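Local coordinates for FAD:protein FMN transferase (Vibrio cholerae, PDB 6NXI) that probably transfers the FMN part of FAD, with magnesium, onto a threonine hydroxyl of a target flavoprotein, releasing AMP, at residues 156-161 against 182-187; 103-108 against 124-129; 282-287 against 294-299. One frame throughout, in Å; residues are numbered along the deposited sequence.

Contact 1. Residues 156-161 against 182-187; sequences IAKGWG and GGEIRL. With MG (magnesium ion), chain D; FAD (flavin-adenine dinucleotide), chain B.
Lys-158, in the first turn of helix 157-171, meets Gly-182 and Glu-184 where strands 177-181 and 184-188 are joined by a tight hairpin. Gly-182 and Gly-183, both at positive phi with angles of a type I' turn, make that bend, and Gly-182 O is left facing the lysine. In the conformer described, the lysine chain bends at chi3 (70°) and delivers NZ to Gly-182 O at 2.8 Å. The carbonyl receives it at a C=O...N angle of 123°, with the donor tilted somewhat from its plane. The same ammonium reaches FAD O2P at 2.9 Å. Glu-184 crosses the lysine chain at about a right angle and binds the magnesium through OE1 at 2.3 Å. Its other oxygen, OE2, accepts a bond from Thr-224 N, so both ends of the carboxylate are held. FAD O2A and O2P, two waters and Asp-269 OD1 complete the metal shell. FAD O2P, on the flavin-side phosphate, is thus gripped by metal and lysine together, which would draw off negative charge and is consistent with preparing the FMN phosphate for transfer.

Contact 2. Residues 103-108 against 124-129; sequences VNLWGF and NARRAI. With FAD (flavin-adenine dinucleotide), chain B.
Arg-126 NH1, lying 3.7 Å from Leu-105 CB, is gripped by two partners outside these segments: a salt bridge to Glu-111 OE1 and a hydrogen bond to Pro-101 O. Its 3.5 Å approach to Leu-105 N brings two donors together, so no bond joins them. What crosses between the segments is instead apolar cover for a charged plate. Leu-105 CD1 stands 3.9 Å above the centre of the guanidinium, and CB lies over a face as well, while Asn-104 CB comes to the edge, 4.1 Å from Arg-126 NH1. A bend at chi2 (-89°) carries the arginine chain obliquely across Leu-105, setting the guanidinium over it. With CG anti to the backbone N (chi1 -180°), Leu-105 directs its branch to Arg-126, where CD2 touches CG at 4.0 Å; CD2 also sits above the rim of the Trp-106 ring. NH1 is thus held by charge and hydrogen bonding while Leu-105 lies against a face of the group. Val-103, one helical residue away from Asn-104, touches the adenosine ribose of FAD. The contact joins helix 100-105, followed by a Schellman motif in which Gly-107 has positive phi, to helix 120-127, whose Leu-123 also packs on Leu-105 and Trp-106.

Contact 3. Residues 282-287 against 294-299; sequences RGMAVA and VLMIVK
Met-284 and Met-296 bring no ring to this contact, and the flat group that matters is the peptide unit linking Gly-283 to Met-284. Over one of its faces lies the methyl of Met-296, with CE 3.7 Å from Gly-283 C and equally far from Met-284 N. Glycine, having no side chain, permits this close approach to the helix backbone. The two methionines then slide past each other in opposite directions: Met-284 SD touches Met-296 CE at 3.6 Å, and CG of Met-296 is equally near that sulfur. Their shapes are complementary. Met-296 runs extended beyond CG, so that CE meets the helix backbone, whereas Met-284 curls at chi2 (-55°) and chi3 (-59°), which brings its CE within 4.1 Å of Val-294 O. Ala-287 CB meets Val-294 CG2 at 3.6 Å, an apolar contact one turn further along the helix. Leu-275 of helix 265-278 presses on Val-294 and Met-296 too. With axes 9.6 Å apart and at 169°, this is a helix packed antiparallel on a strand of the antiparallel sheet, as in alpha+beta folds; a short loop turns the chain back from helix 280-289 into the strand it covers.

Overall arrangement
Contacts 1 and 3 rest on the same eight-stranded antiparallel sheet, each setting a helix against a strand, yet they differ in chemistry. Contact 1, in the core about 6 Å from the chain centre, is polar and organised round the magnesium and diphosphate; contact 3, its centre about 20 Å from that of contact 1, is purely apolar and about 12 Å or more from the ligands. Contact 2 is peripheral, pairing two short helices off the sheet, with Arg-126 partly exposed. Contacts 1 and 2 both touch FAD at separate parts, though their nearest atoms remain about 11 Å apart. All are largely buried, yet chemistry follows place: polar at the phosphates, apolar between helix and sheet, mixed between the outlying helices.

Contact 1. Residues 156-161 against 182-187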
loop_
_atom_site.group_PDB
_atom_site.type_symbol
_atom_site.label_atom_id
_atom_site.label_comp_id
_atom_site.label_asym_id
_atom_site.label_seq_id
_atom_site.Cartn_x
_atom_site.Cartn_y
_atom_site.Cartn_z
ATOM N N ILE A 156 3.274 1.790 -0.245
ATOM C CA ILE A 156 3.200 1.734 -1.733
ATOM C C ILE A 156 4.096 0.635 -2.255
ATOM O O ILE A 156 3.814 0.082 -3.377
ATOM C CB ILE A 156 3.501 3.119 -2.317
ATOM C CG1 ILE A 156 3.274 3.185 -3.833
ATOM C CG2 ILE A 156 4.884 3.606 -1.870
ATOM C CD1 ILE A 156 3.350 4.633 -4.389
ATOM N N ALA A 157 5.247 0.399 -1.629
ATOM C CA ALA A 157 6.185 -0.591 -2.207
ATOM C C ALA A 157 5.625 -2.021 -2.082
ATOM O O ALA A 157 6.109 -2.895 -2.867
ATOM C CB ALA A 157 7.533 -0.451 -1.584
ATOM N N LYS A 158 4.638 -2.311 -1.236
ATOM C CA LYS A 158 3.984 -3.642 -1.235
ATOM C C LYS A 158 3.247 -3.847 -2.577
ATOM O O LYS A 158 3.409 -4.897 -3.191
ATOM C CB LYS A 158 3.046 -3.766 -0.041
ATOM C CG LYS A 158 2.868 -5.145 0.545
ATOM C CD LYS A 158 2.406 -5.050 2.008
ATOM C CE LYS A 158 0.989 -4.550 2.086
ATOM N NZ LYS A 158 0.336 -4.909 3.359
ATOM N N GLY A 159 2.421 -2.891 -2.991
ATOM C CA GLY A 159 1.721 -2.871 -4.289
ATOM C C GLY A 159 2.724 -3.018 -5.395
ATOM O O GLY A 159 2.469 -3.736 -6.342
ATOM N N TRP A 160 3.861 -2.311 -5.287
ATOM C CA TRP A 160 4.935 -2.437 -6.298
ATOM C C TRP A 160 5.385 -3.897 -6.383
ATOM O O TRP A 160 5.493 -4.410 -7.539
ATOM C CB TRP A 160 6.120 -1.514 -5.954
ATOM C CG TRP A 160 7.266 -1.725 -6.898
ATOM C CD1 TRP A 160 8.435 -2.347 -6.598
ATOM C CD2 TRP A 160 7.376 -1.303 -8.279
ATOM N NE1 TRP A 160 9.255 -2.362 -7.695
ATOM C CE2 TRP A 160 8.629 -1.752 -8.741
ATOM C CE3 TRP A 160 6.547 -0.613 -9.168
ATOM C CZ2 TRP A 160 9.051 -1.522 -10.045
ATOM C CZ3 TRP A 160 6.948 -0.393 -10.459
ATOM C CH2 TRP A 160 8.193 -0.866 -10.899
ATOM N N GLY A 161 5.659 -4.563 -5.244
ATOM C CA GLY A 161 6.113 -5.981 -5.274
ATOM C C GLY A 161 5.047 -6.854 -5.967
ATOM O O GLY A 161 5.388 -7.723 -6.771
ATOM N N GLY A 182 0.676 -9.368 1.844
ATOM C CA GLY A 182 0.125 -8.633 2.978
ATOM C C GLY A 182 -1.259 -8.079 2.679
ATOM O O GLY A 182 -1.546 -6.912 3.055
ATOM N N GLY A 183 -2.089 -8.772 1.892
ATOM C CA GLY A 183 -3.458 -8.346 1.616
ATOM C C GLY A 183 -3.631 -7.493 0.370
ATOM O O GLY A 183 -4.799 -7.321 -0.048
ATOM N N GLU A 184 -2.546 -6.986 -0.228
ATOM C CA GLU A 184 -2.626 -6.246 -1.504
ATOM C C GLU A 184 -2.625 -7.305 -2.612
ATOM O O GLU A 184 -1.845 -8.294 -2.485
ATOM C CB GLU A 184 -1.403 -5.355 -1.697
ATOM C CG GLU A 184 -1.644 -3.911 -1.259
ATOM C CD GLU A 184 -2.299 -3.671 0.085
ATOM O OE1 GLU A 184 -1.575 -3.299 1.031
ATOM O OE2 GLU A 184 -3.566 -3.905 0.217
ATOM N N ILE A 185 -3.538 -7.169 -3.562
ATOM C CA ILE A 185 -3.825 -8.236 -4.544
ATOM C C ILE A 185 -3.744 -7.730 -5.975
ATOM O O ILE A 185 -4.179 -6.629 -6.310
ATOM C CB ILE A 185 -5.201 -8.836 -4.236
ATOM C CG1 ILE A 185 -5.238 -9.430 -2.838
ATOM C CG2 ILE A 185 -5.570 -9.827 -5.324
ATOM C CD1 ILE A 185 -6.648 -9.814 -2.406
ATOM N N ARG A 186 -3.295 -8.601 -6.854
ATOM C CA ARG A 186 -3.503 -8.381 -8.290
ATOM C C ARG A 186 -3.943 -9.689 -8.945
ATOM O O ARG A 186 -3.340 -10.732 -8.635
ATOM C CB ARG A 186 -2.248 -7.839 -8.958
ATOM C CG ARG A 186 -2.483 -7.518 -10.414
ATOM C CD ARG A 186 -1.459 -6.500 -10.892
ATOM N NE ARG A 186 -1.355 -6.606 -12.325
ATOM C CZ ARG A 186 -0.398 -6.054 -13.045
ATOM N NH1 ARG A 186 0.579 -5.380 -12.452
ATOM N NH2 ARG A 186 -0.421 -6.228 -14.368
ATOM N N LEU A 187 -4.947 -9.599 -9.807
ATOM C CA LEU A 187 -5.611 -10.774 -10.412
ATOM C C LEU A 187 -5.541 -10.723 -11.926
ATOM O O LEU A 187 -5.604 -9.625 -12.515
ATOM C CB LEU A 187 -7.094 -10.735 -10.054
ATOM C CG LEU A 187 -7.472 -10.596 -8.599
ATOM C CD1 LEU A 187 -8.980 -10.453 -8.458
ATOM C CD2 LEU A 187 -6.915 -11.796 -7.817
HETATM MG MG MG D . -0.861 -1.255 1.776
HETATM P PA FAD B . -0.976 1.009 4.292
HETATM O O1A FAD B . -2.297 1.366 4.872
HETATM O O2A FAD B . -0.881 0.599 2.876
HETATM O O5B FAD B . 0.065 2.198 4.534
HETATM C C5B FAD B . 0.360 2.472 5.930
HETATM C C4B FAD B . 1.847 2.598 6.158
HETATM O O4B FAD B . 2.426 3.683 5.392
HETATM C C3B FAD B . 2.173 2.896 7.620
HETATM O O3B FAD B . 2.403 1.674 8.323
HETATM C C2B FAD B . 3.408 3.799 7.524
HETATM O O2B FAD B . 4.584 3.038 7.363
HETATM C C1B FAD B . 3.122 4.583 6.250
HETATM N N9A FAD B . 2.308 5.771 6.391
HETATM C C8A FAD B . 1.488 6.154 7.462
HETATM N N7A FAD B . 0.794 7.229 7.181
HETATM C C5A FAD B . 1.183 7.622 5.916
HETATM C C6A FAD B . 0.811 8.711 5.113
HETATM N N6A FAD B . -0.130 9.613 5.446
HETATM N N1A FAD B . 1.360 8.765 3.883
HETATM C C2A FAD B . 2.288 7.848 3.544
HETATM N N3A FAD B . 2.715 6.773 4.219
HETATM C C4A FAD B . 2.116 6.728 5.421
HETATM N N1 FAD B . 7.649 -4.586 8.510
HETATM C C2 FAD B . 8.475 -5.208 9.421
HETATM O O2 FAD B . 8.082 -5.406 10.592
HETATM N N3 FAD B . 9.713 -5.652 9.080
HETATM C C4 FAD B . 10.227 -5.489 7.820
HETATM O O4 FAD B . 11.358 -5.871 7.552
HETATM C C4X FAD B . 9.409 -4.824 6.848
HETATM N N5 FAD B . 9.881 -4.639 5.632
HETATM C C5X FAD B . 9.083 -3.990 4.719
HETATM C C6 FAD B . 9.577 -3.760 3.420
HETATM C C7 FAD B . 8.844 -3.122 2.442
HETATM C C7M FAD B . 9.436 -2.913 1.067
HETATM C C8 FAD B . 7.531 -2.697 2.758
HETATM C C8M FAD B . 6.675 -1.981 1.747
HETATM C C9 FAD B . 7.029 -2.915 4.045
HETATM C C9A FAD B . 7.775 -3.565 5.039
HETATM N N10 FAD B . 7.312 -3.775 6.344
HETATM C C10 FAD B . 8.103 -4.406 7.287
HETATM C "C1'" FAD B . 5.926 -3.404 6.704
HETATM C "C2'" FAD B . 5.713 -1.953 6.942
HETATM O "O2'" FAD B . 6.467 -1.513 8.067
HETATM C "C3'" FAD B . 4.220 -1.702 7.216
HETATM O "O3'" FAD B . 3.772 -2.350 8.386
HETATM C "C4'" FAD B . 3.291 -2.199 6.125
HETATM O "O4'" FAD B . 3.876 -1.937 4.860
HETATM C "C5'" FAD B . 1.897 -1.618 6.266
HETATM O "O5'" FAD B . 1.145 -1.975 5.079
HETATM P P FAD B . -0.422 -1.753 5.064
HETATM O O1P FAD B . -1.045 -2.224 6.300
HETATM O O2P FAD B . -0.794 -2.261 3.689
HETATM O O3P FAD B . -0.410 -0.168 5.158
HETATM O O HOH W 1 1.474 -1.246 1.410
HETATM O O HOH W 2 -3.294 -0.467 1.395
#

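Contact 2. Residues 103-108 against 124-129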
loop_
_atom_site.group_PDB
_atom_site.type_symbol
_atom_site.label_atom_id
_atom_site.label_comp_id
_atom_site.label_asym_id
_atom_site.label_seq_id
_atom_site.Cartn_x
_atom_site.Cartn_y
_atom_site.Cartn_z
ATOM N N VAL A 103 5.829 8.266 11.658
ATOM C CA VAL A 103 5.513 6.811 11.745
ATOM C C VAL A 103 6.420 6.181 12.817
ATOM O O VAL A 103 5.986 5.391 13.655
ATOM C CB VAL A 103 5.729 6.157 10.378
ATOM C CG1 VAL A 103 5.673 4.643 10.449
ATOM C CG2 VAL A 103 4.746 6.707 9.343
ATOM N N ASN A 104 7.697 6.543 12.789
ATOM C CA ASN A 104 8.701 5.992 13.707
ATOM C C ASN A 104 8.383 6.485 15.120
ATOM O O ASN A 104 8.370 5.650 16.030
ATOM C CB ASN A 104 10.104 6.366 13.275
ATOM C CG ASN A 104 10.513 5.737 11.953
ATOM O OD1 ASN A 104 9.780 4.947 11.382
ATOM N ND2 ASN A 104 11.633 6.209 11.413
ATOM N N LEU A 105 8.077 7.770 15.290
ATOM C CA LEU A 105 7.735 8.329 16.632
ATOM C C LEU A 105 6.602 7.529 17.284
ATOM O O LEU A 105 6.656 7.274 18.509
ATOM C CB LEU A 105 7.383 9.803 16.478
ATOM C CG LEU A 105 7.018 10.522 17.777
ATOM C CD1 LEU A 105 8.236 10.707 18.676
ATOM C CD2 LEU A 105 6.366 11.854 17.487
ATOM N N TRP A 106 5.557 7.250 16.524
ATOM C CA TRP A 106 4.332 6.638 17.077
ATOM C C TRP A 106 4.480 5.133 17.295
ATOM O O TRP A 106 3.539 4.539 17.795
ATOM C CB TRP A 106 3.136 7.020 16.213
ATOM C CG TRP A 106 2.756 8.454 16.405
ATOM C CD1 TRP A 106 2.912 9.489 15.536
ATOM C CD2 TRP A 106 2.214 9.041 17.603
ATOM N NE1 TRP A 106 2.496 10.655 16.099
ATOM C CE2 TRP A 106 2.032 10.412 17.343
ATOM C CE3 TRP A 106 1.760 8.503 18.808
ATOM C CZ2 TRP A 106 1.490 11.282 18.281
ATOM C CZ3 TRP A 106 1.206 9.365 19.732
ATOM C CH2 TRP A 106 1.089 10.726 19.454
ATOM N N GLY A 107 5.570 4.515 16.829
ATOM C CA GLY A 107 5.891 3.114 17.142
ATOM C C GLY A 107 5.663 2.169 15.989
ATOM O O GLY A 107 5.586 0.942 16.267
ATOM N N PHE A 108 5.535 2.654 14.761
ATOM C CA PHE A 108 5.122 1.826 13.606
ATOM C C PHE A 108 6.249 1.628 12.607
ATOM O O PHE A 108 5.945 1.194 11.457
ATOM C CB PHE A 108 3.870 2.408 12.979
ATOM C CG PHE A 108 2.694 2.421 13.917
ATOM C CD1 PHE A 108 2.064 1.238 14.214
ATOM C CD2 PHE A 108 2.214 3.612 14.446
ATOM C CE1 PHE A 108 0.951 1.243 15.030
ATOM C CE2 PHE A 108 1.113 3.613 15.276
ATOM C CZ PHE A 108 0.472 2.424 15.542
ATOM N N ASN A 124 6.402 18.061 17.623
ATOM C CA ASN A 124 6.654 19.271 16.803
ATOM C C ASN A 124 8.028 19.155 16.150
ATOM O O ASN A 124 8.148 19.555 14.982
ATOM C CB ASN A 124 6.455 20.576 17.581
ATOM C CG ASN A 124 4.986 20.887 17.774
ATOM O OD1 ASN A 124 4.132 20.327 17.094
ATOM N ND2 ASN A 124 4.678 21.713 18.756
ATOM N N ALA A 125 9.035 18.647 16.853
ATOM C CA ALA A 125 10.390 18.438 16.287
ATOM C C ALA A 125 10.331 17.456 15.109
ATOM O O ALA A 125 11.026 17.638 14.105
ATOM C CB ALA A 125 11.331 17.947 17.346
ATOM N N ARG A 126 9.498 16.417 15.206
ATOM C CA ARG A 126 9.431 15.429 14.105
ATOM C C ARG A 126 8.635 15.987 12.937
ATOM O O ARG A 126 9.001 15.690 11.796
ATOM C CB ARG A 126 8.783 14.131 14.597
ATOM C CG ARG A 126 9.607 13.427 15.663
ATOM C CD ARG A 126 10.627 12.466 15.132
ATOM N NE ARG A 126 11.283 11.823 16.272
ATOM C CZ ARG A 126 11.444 10.499 16.443
ATOM N NH1 ARG A 126 10.998 9.630 15.545
ATOM N NH2 ARG A 126 12.112 10.064 17.492
ATOM N N ARG A 127 7.556 16.713 13.203
ATOM C CA ARG A 127 6.768 17.398 12.150
ATOM C C ARG A 127 7.646 18.376 11.389
ATOM O O ARG A 127 7.479 18.460 10.165
ATOM C CB ARG A 127 5.565 18.134 12.730
ATOM C CG ARG A 127 4.497 17.208 13.267
ATOM C CD ARG A 127 3.448 17.948 14.020
ATOM N NE ARG A 127 2.507 18.586 13.136
ATOM C CZ ARG A 127 1.659 19.521 13.544
ATOM N NH1 ARG A 127 1.685 19.973 14.792
ATOM N NH2 ARG A 127 0.791 20.013 12.692
ATOM N N ALA A 128 8.623 18.994 12.048
ATOM C CA ALA A 128 9.466 20.019 11.398
ATOM C C ALA A 128 10.363 19.371 10.342
ATOM O O ALA A 128 10.887 20.131 9.515
ATOM C CB ALA A 128 10.280 20.760 12.416
ATOM N N ILE A 129 10.615 18.059 10.421
ATOM C CA ILE A 129 11.509 17.347 9.466
ATOM C C ILE A 129 10.673 16.441 8.555
ATOM O O ILE A 129 11.238 15.505 8.042
ATOM C CB ILE A 129 12.621 16.584 10.207
ATOM C CG1 ILE A 129 12.056 15.553 11.195
ATOM C CG2 ILE A 129 13.562 17.553 10.889
ATOM C CD1 ILE A 129 13.052 14.538 11.706
HETATM P PA FAD B . -0.976 1.009 4.292
HETATM O O1A FAD B . -2.297 1.366 4.872
HETATM O O2A FAD B . -0.881 0.599 2.876
HETATM O O5B FAD B . 0.065 2.198 4.534
HETATM C C5B FAD B . 0.360 2.472 5.930
HETATM C C4B FAD B . 1.847 2.598 6.158
HETATM O O4B FAD B . 2.426 3.683 5.392
HETATM C C3B FAD B . 2.173 2.896 7.620
HETATM O O3B FAD B . 2.403 1.674 8.323
HETATM C C2B FAD B . 3.408 3.799 7.524
HETATM O O2B FAD B . 4.584 3.038 7.363
HETATM C C1B FAD B . 3.122 4.583 6.250
HETATM N N9A FAD B . 2.308 5.771 6.391
HETATM C C8A FAD B . 1.488 6.154 7.462
HETATM N N7A FAD B . 0.794 7.229 7.181
HETATM C C5A FAD B . 1.183 7.622 5.916
HETATM C C6A FAD B . 0.811 8.711 5.113
HETATM N N6A FAD B . -0.130 9.613 5.446
HETATM N N1A FAD B . 1.360 8.765 3.883
HETATM C C2A FAD B . 2.288 7.848 3.544
HETATM N N3A FAD B . 2.715 6.773 4.219
HETATM C C4A FAD B . 2.116 6.728 5.421
HETATM N N1 FAD B . 7.649 -4.586 8.510
HETATM C C2 FAD B . 8.475 -5.208 9.421
HETATM O O2 FAD B . 8.082 -5.406 10.592
HETATM N N3 FAD B . 9.713 -5.652 9.080
HETATM C C4 FAD B . 10.227 -5.489 7.820
HETATM O O4 FAD B . 11.358 -5.871 7.552
HETATM C C4X FAD B . 9.409 -4.824 6.848
HETATM N N5 FAD B . 9.881 -4.639 5.632
HETATM C C5X FAD B . 9.083 -3.990 4.719
HETATM C C6 FAD B . 9.577 -3.760 3.420
HETATM C C7 FAD B . 8.844 -3.122 2.442
HETATM C C7M FAD B . 9.436 -2.913 1.067
HETATM C C8 FAD B . 7.531 -2.697 2.758
HETATM C C8M FAD B . 6.675 -1.981 1.747
HETATM C C9 FAD B . 7.029 -2.915 4.045
HETATM C C9A FAD B . 7.775 -3.565 5.039
HETATM N N10 FAD B . 7.312 -3.775 6.344
HETATM C C10 FAD B . 8.103 -4.406 7.287
HETATM C "C1'" FAD B . 5.926 -3.404 6.704
HETATM C "C2'" FAD B . 5.713 -1.953 6.942
HETATM O "O2'" FAD B . 6.467 -1.513 8.067
HETATM C "C3'" FAD B . 4.220 -1.702 7.216
HETATM O "O3'" FAD B . 3.772 -2.350 8.386
HETATM C "C4'" FAD B . 3.291 -2.199 6.125
HETATM O "O4'" FAD B . 3.876 -1.937 4.860
HETATM C "C5'" FAD B . 1.897 -1.618 6.266
HETATM O "O5'" FAD B . 1.145 -1.975 5.079
HETATM P P FAD B . -0.422 -1.753 5.064
HETATM O O1P FAD B . -1.045 -2.224 6.300
HETATM O O2P FAD B . -0.794 -2.261 3.689
HETATM O O3P FAD B . -0.410 -0.168 5.158
#

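Contact 3. Residues 282-287 against 294-299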
loop_
_atom_site.group_PDB
_atom_site.type_symbol
_atom_site.label_atom_id
_atom_site.label_comp_id
_atom_site.label_asym_id
_atom_site.label_seq_id
_atom_site.Cartn_x
_atom_site.Cartn_y
_atom_site.Cartn_z
ATOM N N ARG A 282 -13.802 14.379 1.100
ATOM C CA ARG A 282 -12.763 14.831 0.137
ATOM C C ARG A 282 -12.267 13.616 -0.632
ATOM O O ARG A 282 -11.956 13.760 -1.836
ATOM C CB ARG A 282 -11.634 15.548 0.876
ATOM C CG ARG A 282 -12.062 16.781 1.664
ATOM C CD ARG A 282 -12.771 17.837 0.850
ATOM N NE ARG A 282 -11.940 18.323 -0.235
ATOM C CZ ARG A 282 -12.364 19.165 -1.181
ATOM N NH1 ARG A 282 -13.609 19.605 -1.160
ATOM N NH2 ARG A 282 -11.540 19.546 -2.141
ATOM N N GLY A 283 -12.157 12.464 0.033
ATOM C CA GLY A 283 -11.686 11.238 -0.637
ATOM C C GLY A 283 -12.634 10.761 -1.715
ATOM O O GLY A 283 -12.167 10.390 -2.831
ATOM N N MET A 284 -13.931 10.681 -1.430
ATOM C CA MET A 284 -14.896 10.207 -2.446
ATOM C C MET A 284 -14.953 11.229 -3.593
ATOM O O MET A 284 -15.105 10.797 -4.759
ATOM C CB MET A 284 -16.281 9.949 -1.847
ATOM C CG MET A 284 -16.303 8.809 -0.830
ATOM S SD MET A 284 -15.640 7.227 -1.459
ATOM C CE MET A 284 -16.769 6.996 -2.830
ATOM N N ALA A 285 -14.736 12.518 -3.300
ATOM C CA ALA A 285 -14.741 13.588 -4.326
ATOM C C ALA A 285 -13.568 13.349 -5.282
ATOM O O ALA A 285 -13.790 13.385 -6.524
ATOM C CB ALA A 285 -14.698 14.963 -3.720
ATOM N N VAL A 286 -12.384 13.040 -4.760
ATOM C CA VAL A 286 -11.226 12.701 -5.639
ATOM C C VAL A 286 -11.546 11.450 -6.457
ATOM O O VAL A 286 -11.192 11.381 -7.663
ATOM C CB VAL A 286 -9.918 12.575 -4.832
ATOM C CG1 VAL A 286 -8.797 11.949 -5.665
ATOM C CG2 VAL A 286 -9.505 13.927 -4.309
ATOM N N ALA A 287 -12.166 10.438 -5.852
ATOM C CA ALA A 287 -12.448 9.164 -6.545
ATOM C C ALA A 287 -13.427 9.444 -7.695
ATOM O O ALA A 287 -13.315 8.861 -8.788
ATOM C CB ALA A 287 -13.023 8.135 -5.607
ATOM N N VAL A 294 -13.677 3.024 -5.807
ATOM C CA VAL A 294 -13.373 3.021 -4.358
ATOM C C VAL A 294 -14.627 2.640 -3.580
ATOM O O VAL A 294 -15.735 3.133 -3.928
ATOM C CB VAL A 294 -12.867 4.384 -3.875
ATOM C CG1 VAL A 294 -12.434 4.319 -2.422
ATOM C CG2 VAL A 294 -11.747 4.883 -4.762
ATOM N N LEU A 295 -14.416 1.877 -2.511
ATOM C CA LEU A 295 -15.439 1.619 -1.478
ATOM C C LEU A 295 -14.853 2.053 -0.144
ATOM O O LEU A 295 -13.846 1.498 0.321
ATOM C CB LEU A 295 -15.833 0.144 -1.475
ATOM C CG LEU A 295 -16.943 -0.204 -0.485
ATOM C CD1 LEU A 295 -18.251 0.404 -0.933
ATOM C CD2 LEU A 295 -17.060 -1.711 -0.343
ATOM N N MET A 296 -15.524 2.999 0.490
ATOM C CA MET A 296 -15.121 3.429 1.837
ATOM C C MET A 296 -16.195 3.025 2.803
ATOM O O MET A 296 -17.383 3.298 2.502
ATOM C CB MET A 296 -14.994 4.928 1.940
ATOM C CG MET A 296 -13.872 5.456 1.183
ATOM S SD MET A 296 -13.686 7.069 1.911
ATOM C CE MET A 296 -12.764 7.850 0.621
ATOM N N ILE A 297 -15.772 2.394 3.876
ATOM C CA ILE A 297 -16.675 2.061 4.997
ATOM C C ILE A 297 -16.402 3.057 6.108
ATOM O O ILE A 297 -15.246 3.235 6.486
ATOM C CB ILE A 297 -16.439 0.619 5.432
ATOM C CG1 ILE A 297 -16.716 -0.326 4.257
ATOM C CG2 ILE A 297 -17.307 0.332 6.650
ATOM C CD1 ILE A 297 -16.425 -1.727 4.577
ATOM N N VAL A 298 -17.458 3.693 6.607
ATOM C CA VAL A 298 -17.306 4.753 7.631
ATOM C C VAL A 298 -18.216 4.423 8.791
ATOM O O VAL A 298 -19.277 3.805 8.572
ATOM C CB VAL A 298 -17.542 6.170 7.082
ATOM C CG1 VAL A 298 -16.919 6.288 5.698
ATOM C CG2 VAL A 298 -18.995 6.574 7.061
ATOM N N LYS A 299 -17.734 4.784 9.969
ATOM C CA LYS A 299 -18.493 4.667 11.244
ATOM C C LYS A 299 -19.452 5.852 11.328
ATOM O O LYS A 299 -18.956 6.982 11.294
ATOM C CB LYS A 299 -17.498 4.623 12.409
ATOM C CG LYS A 299 -18.109 4.515 13.799
ATOM C CD LYS A 299 -18.457 3.095 14.198
ATOM C CE LYS A 299 -19.346 3.064 15.428
ATOM N NZ LYS A 299 -20.771 3.266 15.074
#